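Local coordinates for protein ribonuclease H (Uncultured organism, PDB 4IBN) that probably cleaves the RNA strand of RNA-DNA hybrids endonucleolytically to leave 5'-phosphomonoesters, with magnesium as cofactor, at residues R80-G83 / R88-V91; H109-R114 / A127-A132; V58-P63 / V75-R80. All blocks are in the same frame, centred on the assembly; numbering follows the deposited sequence.

Contact 1 of 3, residues R80-G83 / R88-V91; sequences RAIG and RFRV
Ile82, in the last turn of helix 67-82, meets Phe89, just ahead of strand 90-95, and Val91 within it, where the chain has just returned to the sheet of the RNase H fold. The isoleucine is laid over one face of the phenyl ring. Its CB stands 4.1 Å from the centroid of the Phe89 ring and 11° off the normal, a CH-pi contact made almost squarely over the face. With CG1 turned in between the backbone N and the carbonyl carbon (chi1 75°), the side chain runs on from the middle of the ring to its root, and CD1 comes within 3.8 Å of Phe89 CG. The same methyl reaches Val91, lying 3.8 Å from its CG2, so a single terminal carbon fills the angle between the two side chains. On the helix side the backbone also takes part, since the carbonyl O of Ile82 approaches Phe89 CE2 to 3.2 Å. Behind the contact Phe89 and Val91 pack on Val17 of strand 16-25, and their backbones are hydrogen-bonded to Ala140 at the edge strand 140-145. All three residues are buried, and what joins them is mostly dispersion between aliphatic carbons and an aromatic face, with one carbonyl O beside the ring's rim on that same side: a largely apolar seam that packs the helix end against the sheet without any hydrogen bond between the segments.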
# COMPACT_ATOMS: atom_id res chain seq x y z
N ARG A 80 -0.61 2.83 -8.92
CA ARG A 80 -0.20 3.62 -10.06
C ARG A 80 1.09 3.11 -10.70
O ARG A 80 1.20 3.03 -11.88
CB ARG A 80 -0.06 5.10 -9.69
CG ARG A 80 -1.35 5.84 -9.72
CD ARG A 80 -1.22 7.29 -9.26
NE ARG A 80 -2.51 7.90 -9.09
CZ ARG A 80 -2.69 9.08 -8.55
NH1 ARG A 80 -1.67 9.74 -8.11
NH2 ARG A 80 -3.91 9.55 -8.43
N ALA A 81 2.06 2.75 -9.90
CA ALA A 81 3.28 2.24 -10.45
C ALA A 81 3.08 0.95 -11.22
O ALA A 81 3.57 0.81 -12.30
CB ALA A 81 4.21 2.04 -9.42
N ILE A 82 2.37 0.02 -10.65
CA ILE A 82 2.17 -1.22 -11.39
C ILE A 82 1.24 -1.10 -12.57
O ILE A 82 1.28 -1.88 -13.46
CB ILE A 82 1.80 -2.41 -10.52
CG1 ILE A 82 0.39 -2.28 -10.08
CG2 ILE A 82 2.72 -2.52 -9.34
CD1 ILE A 82 -0.07 -3.43 -9.36
N GLY A 83 0.41 -0.08 -12.55
CA GLY A 83 -0.52 0.17 -13.63
C GLY A 83 0.12 0.55 -14.94
O GLY A 83 -0.50 0.52 -15.97
N ARG A 88 -3.38 -5.48 -16.37
CA ARG A 88 -3.90 -5.59 -15.03
C ARG A 88 -3.07 -6.59 -14.27
O ARG A 88 -2.43 -7.38 -14.84
CB ARG A 88 -5.35 -6.00 -15.04
CG ARG A 88 -6.27 -4.97 -15.60
CD ARG A 88 -7.66 -5.56 -15.84
NE ARG A 88 -7.72 -6.51 -16.95
CZ ARG A 88 -7.90 -7.84 -16.84
NH1 ARG A 88 -8.04 -8.44 -15.67
NH2 ARG A 88 -7.95 -8.57 -17.94
N PHE A 89 -3.10 -6.49 -12.95
CA PHE A 89 -2.33 -7.34 -12.10
C PHE A 89 -3.24 -8.01 -11.08
O PHE A 89 -4.25 -7.50 -10.75
CB PHE A 89 -1.33 -6.51 -11.27
CG PHE A 89 -0.03 -6.21 -11.95
CD1 PHE A 89 1.11 -6.77 -11.52
CD2 PHE A 89 0.05 -5.31 -12.96
CE1 PHE A 89 2.28 -6.47 -12.09
CE2 PHE A 89 1.22 -5.04 -13.52
CZ PHE A 89 2.32 -5.61 -13.09
N ARG A 90 -2.81 -9.15 -10.57
CA ARG A 90 -3.35 -9.70 -9.35
C ARG A 90 -2.39 -9.31 -8.21
O ARG A 90 -1.25 -9.44 -8.34
CB ARG A 90 -3.45 -11.20 -9.46
CG ARG A 90 -4.52 -11.63 -10.36
CD ARG A 90 -4.50 -13.14 -10.58
NE ARG A 90 -3.51 -13.46 -11.58
CZ ARG A 90 -2.99 -14.65 -11.74
NH1 ARG A 90 -3.37 -15.63 -10.99
NH2 ARG A 90 -2.08 -14.84 -12.65
N VAL A 91 -2.91 -8.79 -7.11
CA VAL A 91 -2.10 -8.25 -6.05
C VAL A 91 -2.57 -8.75 -4.72
O VAL A 91 -3.68 -8.68 -4.42
CB VAL A 91 -2.18 -6.71 -6.04
CG1 VAL A 91 -1.34 -6.12 -4.96
CG2 VAL A 91 -1.83 -6.15 -7.39

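Contact 2 of 3, residues H109-R114 / A127-A132; sequences HDWAQR and ALWQEA
Trp111 points its six-membered ring at the indole of Trp129, a tilted edge-to-face pair that ties helix 98-113 to helix 126-136 on one flank of the RNase H fold. Helix 98-113, read forward, first lays His109 against Pro212 of the C-terminal tail, on a side that takes no part in the helix pair.

Trp111 follows, the one residue of 109-114 that touches 127-132. Its CG lies beside the backbone N, anti to the carbonyl carbon (chi1 -68°), which carries the indole out across the gap. The far edge of the ring, CZ3 and CH2, descends on the pyrrole part of Trp129: the six-membered ring of Trp111 and the five-membered ring of Trp129 have centroids 4.4 Å apart, with planes inclined at 57°. CZ3 of Trp111 is 3.4 Å from Trp129 CE2, close packing for two carbons. Next in the chain, Ala112 touches the same proline as His109.

Arg114, the first residue to leave the helix, turns its guanidinium so that CD1 of Trp111 lies at its edge, in plane, while NH2 forms a salt bridge with Glu124, which also touches Trp111. In the Escherichia coli enzyme the equivalent helix end and the loop after it form the basic protrusion that helps bind the hybrid; a similar role is possible here.

Trp129 is buried and also packs against Met104 and Val108 of helix 98-113. Its indole N-H is used by Tyr99, being hydrogen-bonded to the OH, whereas CH2 of Trp111 comes over the face of the ring, 3.4 Å from Trp129 NE1.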
# COMPACT_ATOMS: atom_id res chain seq x y z
N HIS A 109 -17.70 0.78 -0.08
CA HIS A 109 -19.00 0.37 -0.51
C HIS A 109 -20.07 1.18 0.20
O HIS A 109 -21.02 1.54 -0.38
CB HIS A 109 -19.20 -1.14 -0.31
CG HIS A 109 -18.24 -1.99 -1.07
ND1 HIS A 109 -18.22 -2.07 -2.43
CD2 HIS A 109 -17.26 -2.82 -0.65
CE1 HIS A 109 -17.28 -2.89 -2.82
NE2 HIS A 109 -16.67 -3.35 -1.75
N ASP A 110 -19.92 1.42 1.48
CA ASP A 110 -20.86 2.26 2.20
C ASP A 110 -20.85 3.68 1.68
O ASP A 110 -21.86 4.27 1.52
CB ASP A 110 -20.54 2.30 3.68
CG ASP A 110 -20.74 0.97 4.38
OD1 ASP A 110 -21.54 0.18 3.92
OD2 ASP A 110 -20.06 0.73 5.39
N TRP A 111 -19.67 4.22 1.45
CA TRP A 111 -19.57 5.57 0.98
C TRP A 111 -20.21 5.74 -0.40
O TRP A 111 -20.88 6.69 -0.65
CB TRP A 111 -18.11 6.02 0.95
CG TRP A 111 -17.55 6.17 2.29
CD1 TRP A 111 -18.19 6.58 3.36
CD2 TRP A 111 -16.20 5.92 2.72
NE1 TRP A 111 -17.37 6.60 4.45
CE2 TRP A 111 -16.13 6.18 4.06
CE3 TRP A 111 -15.06 5.49 2.08
CZ2 TRP A 111 -14.94 6.05 4.78
CZ3 TRP A 111 -13.93 5.32 2.80
CH2 TRP A 111 -13.86 5.62 4.11
N ALA A 112 -19.97 4.81 -1.29
CA ALA A 112 -20.55 4.85 -2.60
C ALA A 112 -22.06 4.78 -2.53
O ALA A 112 -22.75 5.41 -3.24
CB ALA A 112 -20.02 3.76 -3.46
N GLN A 113 -22.52 3.98 -1.62
CA GLN A 113 -23.93 3.78 -1.45
C GLN A 113 -24.57 5.11 -1.09
O GLN A 113 -25.65 5.41 -1.50
CB GLN A 113 -24.18 2.74 -0.38
CG GLN A 113 -25.54 2.24 -0.35
CD GLN A 113 -25.69 1.16 0.68
OE1 GLN A 113 -25.23 1.30 1.77
NE2 GLN A 113 -26.33 0.08 0.31
N ARG A 114 -23.87 5.94 -0.34
CA ARG A 114 -24.40 7.18 0.13
C ARG A 114 -24.04 8.34 -0.78
O ARG A 114 -24.11 9.46 -0.39
CB ARG A 114 -24.03 7.43 1.58
CG ARG A 114 -22.85 8.32 1.80
CD ARG A 114 -22.82 9.04 3.15
NE ARG A 114 -21.48 9.07 3.65
CZ ARG A 114 -20.93 10.06 4.32
NH1 ARG A 114 -21.61 11.18 4.58
NH2 ARG A 114 -19.68 9.95 4.70
N ALA A 127 -11.74 12.56 -1.02
CA ALA A 127 -11.12 12.74 -2.32
C ALA A 127 -10.01 11.73 -2.56
O ALA A 127 -9.89 11.21 -3.62
CB ALA A 127 -10.61 14.12 -2.48
N LEU A 128 -9.19 11.51 -1.55
CA LEU A 128 -8.15 10.53 -1.65
C LEU A 128 -8.67 9.12 -1.78
O LEU A 128 -8.13 8.36 -2.47
CB LEU A 128 -7.17 10.62 -0.49
CG LEU A 128 -5.90 11.43 -0.55
CD1 LEU A 128 -5.06 10.98 0.59
CD2 LEU A 128 -5.15 11.27 -1.78
N TRP A 129 -9.73 8.80 -1.09
CA TRP A 129 -10.32 7.49 -1.21
C TRP A 129 -10.76 7.27 -2.65
O TRP A 129 -10.57 6.24 -3.18
CB TRP A 129 -11.51 7.32 -0.29
CG TRP A 129 -11.16 6.86 1.05
CD1 TRP A 129 -11.22 7.57 2.20
CD2 TRP A 129 -10.71 5.57 1.41
NE1 TRP A 129 -10.84 6.81 3.24
CE2 TRP A 129 -10.51 5.57 2.79
CE3 TRP A 129 -10.49 4.40 0.71
CZ2 TRP A 129 -10.07 4.47 3.46
CZ3 TRP A 129 -10.03 3.32 1.39
CH2 TRP A 129 -9.84 3.36 2.75
N GLN A 130 -11.33 8.29 -3.26
CA GLN A 130 -11.73 8.17 -4.64
C GLN A 130 -10.55 7.92 -5.57
O GLN A 130 -10.65 7.16 -6.45
CB GLN A 130 -12.55 9.38 -5.11
CG GLN A 130 -13.88 9.50 -4.47
CD GLN A 130 -14.68 10.71 -4.98
OE1 GLN A 130 -14.13 11.64 -5.43
NE2 GLN A 130 -15.95 10.64 -4.89
N GLU A 131 -9.46 8.62 -5.34
CA GLU A 131 -8.25 8.38 -6.08
C GLU A 131 -7.69 6.97 -5.85
O GLU A 131 -7.20 6.35 -6.73
CB GLU A 131 -7.18 9.42 -5.71
CG GLU A 131 -7.48 10.78 -6.14
CD GLU A 131 -6.28 11.73 -6.04
OE1 GLU A 131 -5.14 11.28 -6.08
OE2 GLU A 131 -6.52 12.92 -5.98
N ALA A 132 -7.75 6.50 -4.64
CA ALA A 132 -7.30 5.18 -4.38
C ALA A 132 -8.12 4.13 -5.07
O ALA A 132 -7.61 3.17 -5.52
CB ALA A 132 -7.27 4.91 -2.95

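Contact 3 of 3, residues V58-P63 / V75-R80; sequences VWVSEP and VIEAFR
Glu62 OE2, on the residue two along the strand from the contact-making Val60, is gripped by the guanidinium groups of Arg69 and Arg73, while OE1 is hydrogen-bonded to Thr65. Arg73 extends this polar rim to the contact itself, where it touches the side chain of Val60. Between the segments themselves the meeting is aliphatic. Glu77 uses its methylene stem, with CG 3.6 Å from Val60 CG1 and 3.8 Å from Val60 CG2, so that the carbon sits against both methyls of the valine. The chain then bends (chi2 -60°), keeping the carboxylate close to the strand, and CD stays 3.7 Å from Val60 CG1. Val58 adds a looser touch, its CG2 being 4.2 Å from Glu77 CB. Both valines also rest on the adjoining strand 34-45, Val58 on Val40 and Val60 on Ala38, and Val40 meets Ala78 of the helix. The stem of a partly exposed acid thus packs on the strand, and its OE2 makes a long, weak ion pair with Arg73. The arrangement is that of the RNase H fold, in which helix 67-82 forms the beta-alpha-beta crossover from strand 53-62 to the parallel strand 90-95.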
# COMPACT_ATOMS: atom_id res chain seq x y z
N VAL A 58 8.72 1.61 -3.70
CA VAL A 58 8.13 2.88 -4.14
C VAL A 58 7.71 3.71 -2.92
O VAL A 58 7.00 3.21 -2.05
CB VAL A 58 6.90 2.66 -5.04
CG1 VAL A 58 5.98 1.61 -4.44
CG2 VAL A 58 6.16 3.96 -5.27
N TRP A 59 8.14 4.97 -2.86
CA TRP A 59 7.81 5.78 -1.72
C TRP A 59 7.44 7.21 -2.09
O TRP A 59 7.80 7.68 -3.14
CB TRP A 59 8.93 5.75 -0.66
CG TRP A 59 10.18 6.40 -1.06
CD1 TRP A 59 10.51 7.69 -0.89
CD2 TRP A 59 11.29 5.79 -1.71
NE1 TRP A 59 11.75 7.93 -1.37
CE2 TRP A 59 12.25 6.77 -1.88
CE3 TRP A 59 11.57 4.50 -2.13
CZ2 TRP A 59 13.44 6.52 -2.50
CZ3 TRP A 59 12.74 4.26 -2.73
CH2 TRP A 59 13.67 5.26 -2.91
N VAL A 60 6.73 7.85 -1.19
CA VAL A 60 6.42 9.25 -1.32
C VAL A 60 6.33 9.91 0.04
O VAL A 60 6.24 9.24 1.00
CB VAL A 60 5.12 9.48 -2.01
CG1 VAL A 60 5.22 8.99 -3.43
CG2 VAL A 60 4.02 8.82 -1.31
N SER A 61 6.38 11.23 0.06
CA SER A 61 6.30 11.94 1.32
C SER A 61 5.53 13.23 1.20
O SER A 61 5.34 13.71 0.13
CB SER A 61 7.69 12.23 1.84
OG SER A 61 8.47 12.87 0.90
N GLU A 62 5.08 13.75 2.35
CA GLU A 62 4.47 15.06 2.50
C GLU A 62 5.06 15.73 3.73
O GLU A 62 5.37 15.08 4.67
CB GLU A 62 2.96 14.96 2.64
CG GLU A 62 2.30 14.52 1.37
CD GLU A 62 0.82 14.30 1.45
OE1 GLU A 62 0.21 14.54 2.47
OE2 GLU A 62 0.27 13.87 0.44
N PRO A 63 5.26 17.03 3.68
CA PRO A 63 5.84 17.74 4.81
C PRO A 63 4.93 18.02 6.03
O PRO A 63 5.43 18.38 7.07
CB PRO A 63 6.33 19.04 4.19
CG PRO A 63 5.48 19.26 3.08
CD PRO A 63 5.12 17.92 2.52
N VAL A 75 -1.45 3.17 -1.03
CA VAL A 75 -2.23 2.46 -2.02
C VAL A 75 -2.14 3.09 -3.39
O VAL A 75 -1.88 2.45 -4.36
CB VAL A 75 -3.70 2.45 -1.65
CG1 VAL A 75 -4.53 1.76 -2.74
CG2 VAL A 75 -3.89 1.77 -0.39
N ILE A 76 -2.36 4.38 -3.45
CA ILE A 76 -2.35 5.03 -4.73
C ILE A 76 -1.04 4.91 -5.44
O ILE A 76 -0.99 4.58 -6.57
CB ILE A 76 -2.64 6.50 -4.57
CG1 ILE A 76 -4.02 6.71 -4.02
CG2 ILE A 76 -2.49 7.23 -5.85
CD1 ILE A 76 -4.26 8.12 -3.47
N GLU A 77 0.03 5.17 -4.74
CA GLU A 77 1.31 5.07 -5.36
C GLU A 77 1.63 3.66 -5.83
O GLU A 77 2.24 3.48 -6.84
CB GLU A 77 2.43 5.60 -4.48
CG GLU A 77 2.33 7.03 -4.22
CD GLU A 77 2.37 7.88 -5.46
OE1 GLU A 77 3.14 7.61 -6.33
OE2 GLU A 77 1.63 8.86 -5.53
N ALA A 78 1.24 2.68 -5.06
CA ALA A 78 1.51 1.31 -5.43
C ALA A 78 0.82 0.89 -6.69
O ALA A 78 1.40 0.35 -7.55
CB ALA A 78 1.07 0.38 -4.32
N PHE A 79 -0.45 1.12 -6.73
CA PHE A 79 -1.25 0.76 -7.86
C PHE A 79 -0.97 1.59 -9.10
O PHE A 79 -1.18 1.14 -10.20
CB PHE A 79 -2.71 0.68 -7.50
CG PHE A 79 -3.05 -0.53 -6.72
CD1 PHE A 79 -3.33 -1.69 -7.34
CD2 PHE A 79 -3.04 -0.51 -5.37
CE1 PHE A 79 -3.60 -2.76 -6.63
CE2 PHE A 79 -3.30 -1.60 -4.67
CZ PHE A 79 -3.57 -2.72 -5.29
N ARG A 80 -0.61 2.83 -8.92
CA ARG A 80 -0.20 3.62 -10.06
C ARG A 80 1.09 3.11 -10.70
O ARG A 80 1.20 3.03 -11.88
CB ARG A 80 -0.06 5.10 -9.69
CG ARG A 80 -1.35 5.84 -9.72
CD ARG A 80 -1.22 7.29 -9.26
NE ARG A 80 -2.51 7.90 -9.09
CZ ARG A 80 -2.69 9.08 -8.55
NH1 ARG A 80 -1.67 9.74 -8.11
NH2 ARG A 80 -3.91 9.55 -8.43

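Overall arrangement
Contacts 1 and 3 both place helix 67-82 on the mixed sheet, contact 3 at strand 53-62 and contact 1 at strand 90-95; they share Arg80, and Val91 CG2 packs on Phe79 CE1 at 3.9 Å. Both are buried, but contact 1 is apolar in its side chains while contact 3 ends in a charged rim. Contact 2, about 17 Å from the chain centre, is only partly buried and joins two helices, rather than helix and sheet, through aromatic rings. It is still tied to the others: Arg80 NH2 forms a 3.2 Å salt bridge with Glu131 OE1, and Ile76 packs on Leu128, Glu131 and Ala132. Helix 67-82 thus links the sheet to helix 126-136.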